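Local coordinates for hypothetical protein (Parabacteroides merdae, PDB 4OO3), which is a putative oxidoreductase of unsettled substrate, with a Rossmann-fold domain that probably binds a nicotinamide dinucleotide cofactor, at residues T157-E162 with E364-E369. Residues are numbered along the deposited sequence; the frame is centred on the assembly and turned at random.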
loop_
_atom_site.group_PDB
_atom_site.type_symbol
_atom_site.label_atom_id
_atom_site.label_comp_id
_atom_site.label_asym_id
_atom_site.label_seq_id
_atom_site.Cartn_x
_atom_site.Cartn_y
_atom_site.Cartn_z
ATOM N N THR A 157 7.492 7.583 8.438
ATOM C CA THR A 157 8.224 6.648 7.596
ATOM C C THR A 157 9.447 7.315 6.966
ATOM O O THR A 157 10.540 6.743 6.985
ATOM C CB THR A 157 7.305 6.032 6.523
ATOM O OG1 THR A 157 6.576 4.950 7.107
ATOM C CG2 THR A 157 8.089 5.504 5.333
HETATM N N MSE A 158 9.268 8.527 6.441
HETATM C CA MSE A 158 10.359 9.244 5.786
HETATM C C MSE A 158 11.439 9.570 6.775
HETATM O O MSE A 158 12.621 9.531 6.435
HETATM C CB MSE A 158 9.883 10.530 5.109
HETATM C CG MSE A 158 9.020 10.193 3.901
HETATM SE SE MSE A 158 8.237 11.829 3.139
HETATM C CE MSE A 158 9.821 12.403 2.134
ATOM N N LEU A 159 11.058 9.888 8.009
ATOM C CA LEU A 159 12.054 10.229 9.031
ATOM C C LEU A 159 12.789 8.987 9.528
ATOM O O LEU A 159 13.972 9.042 9.855
ATOM C CB LEU A 159 11.408 10.998 10.191
ATOM C CG LEU A 159 10.979 12.423 9.831
ATOM C CD1 LEU A 159 10.110 13.046 10.910
ATOM C CD2 LEU A 159 12.192 13.297 9.565
ATOM N N GLN A 160 12.082 7.867 9.567
ATOM C CA GLN A 160 12.666 6.596 9.961
ATOM C C GLN A 160 13.768 6.219 8.968
ATOM O O GLN A 160 14.896 5.922 9.362
ATOM C CB GLN A 160 11.587 5.517 10.007
ATOM C CG GLN A 160 11.650 4.628 11.230
ATOM C CD GLN A 160 10.668 3.482 11.158
ATOM O OE1 GLN A 160 9.913 3.354 10.200
ATOM N NE2 GLN A 160 10.679 2.638 12.171
ATOM N N ARG A 161 13.439 6.254 7.679
ATOM C CA ARG A 161 14.418 6.028 6.608
ATOM C C ARG A 161 15.633 6.946 6.752
ATOM O O ARG A 161 16.772 6.482 6.660
ATOM C CB ARG A 161 13.756 6.241 5.238
ATOM C CG ARG A 161 14.658 6.091 4.013
ATOM C CD ARG A 161 13.791 6.079 2.762
ATOM N NE ARG A 161 14.488 6.460 1.532
ATOM C CZ ARG A 161 14.688 5.672 0.469
ATOM N NH1 ARG A 161 14.272 4.411 0.437
ATOM N NH2 ARG A 161 15.322 6.154 -0.587
ATOM N N GLU A 162 15.385 8.236 6.979
ATOM C CA GLU A 162 16.465 9.222 7.092
ATOM C C GLU A 162 17.379 8.940 8.266
ATOM O O GLU A 162 18.598 8.909 8.106
ATOM C CB GLU A 162 15.923 10.652 7.195
ATOM C CG GLU A 162 16.248 11.504 5.975
ATOM C CD GLU A 162 17.706 11.920 5.918
ATOM O OE1 GLU A 162 18.270 12.301 6.967
ATOM O OE2 GLU A 162 18.290 11.877 4.819
ATOM N N GLU A 364 20.769 18.563 13.257
ATOM C CA GLU A 364 21.006 19.726 12.405
ATOM C C GLU A 364 20.804 19.350 10.931
ATOM O O GLU A 364 20.083 20.028 10.200
ATOM C CB GLU A 364 22.412 20.279 12.636
ATOM C CG GLU A 364 22.601 20.890 14.018
ATOM C CD GLU A 364 24.034 21.303 14.303
ATOM O OE1 GLU A 364 24.898 21.177 13.406
ATOM O OE2 GLU A 364 24.295 21.757 15.437
ATOM N N LYS A 365 21.432 18.254 10.517
ATOM C CA LYS A 365 21.283 17.723 9.160
ATOM C C LYS A 365 19.813 17.373 8.850
ATOM O O LYS A 365 19.313 17.692 7.774
ATOM C CB LYS A 365 22.241 16.523 8.966
ATOM C CG LYS A 365 21.739 15.325 8.155
ATOM C CD LYS A 365 21.677 15.589 6.653
ATOM C CE LYS A 365 21.803 14.299 5.849
ATOM N NZ LYS A 365 20.940 13.199 6.370
ATOM N N VAL A 366 19.129 16.750 9.809
ATOM C CA VAL A 366 17.730 16.323 9.643
ATOM C C VAL A 366 16.760 17.510 9.551
ATOM O O VAL A 366 15.796 17.468 8.795
ATOM C CB VAL A 366 17.295 15.384 10.796
ATOM C CG1 VAL A 366 15.823 15.013 10.686
ATOM C CG2 VAL A 366 18.157 14.127 10.805
ATOM N N SER A 367 17.023 18.554 10.331
ATOM C CA SER A 367 16.229 19.788 10.304
ATOM C C SER A 367 16.330 20.501 8.966
ATOM O O SER A 367 15.375 21.133 8.526
ATOM C CB SER A 367 16.695 20.749 11.403
ATOM O OG SER A 367 16.608 20.140 12.674
ATOM N N ALA A 368 17.499 20.414 8.336
ATOM C CA ALA A 368 17.684 20.941 6.987
ATOM C C ALA A 368 16.726 20.247 6.022
ATOM O O ALA A 368 16.022 20.907 5.264
ATOM C CB ALA A 368 19.127 20.761 6.532
ATOM N N GLU A 369 16.695 18.918 6.077
ATOM C CA GLU A 369 15.812 18.118 5.226
ATOM C C GLU A 369 14.341 18.403 5.544
ATOM O O GLU A 369 13.537 18.600 4.642
ATOM C CB GLU A 369 16.061 16.616 5.422
ATOM C CG GLU A 369 17.494 16.127 5.246
ATOM C CD GLU A 369 17.940 16.116 3.802
ATOM O OE1 GLU A 369 17.254 15.477 2.973
ATOM O OE2 GLU A 369 18.984 16.738 3.510
#
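The carboxylate of Glu162 receives the ammonium NZ of Lys365 at its two-oxygen end, while the carboxylate of Glu369 lies over one of its faces, the two planes only 17° apart. The contact joins helices 155-164 and 352-369 of the putative oxidoreductase C-terminal domain; their segments 157-162 and 364-369 run roughly antiparallel (142°) with axes 11.6 Å apart, so long side chains and a salt bridge span the wide interval. Glu162 and Lys365 extend from opposite directions; in this salt bridge NZ faces both oxygens, 2.9 Å from OE1 and 3.3 Å from OE2, with weak hydrogen-bond geometry to each. Bends at chi2 and chi4 turn the lysine chain back toward this carboxylate. Glu369 OE1 stands 4.2 Å from Glu162 OE2, a like-charge approach that the nearby ammonium probably eases. Replacing Glu162 by an alanine would take away both oxygens and is likely to leave Lys365 NZ without its mate across the interface. Beside the charged groups is a small apolar touch on the buried side, where Leu159 also packs against Leu342, Tyr370 and Ile387. Val366 chi1 of 176° sets CG1 opposite its amide nitrogen, where it meets Leu159 CD2 at 4.2 Å.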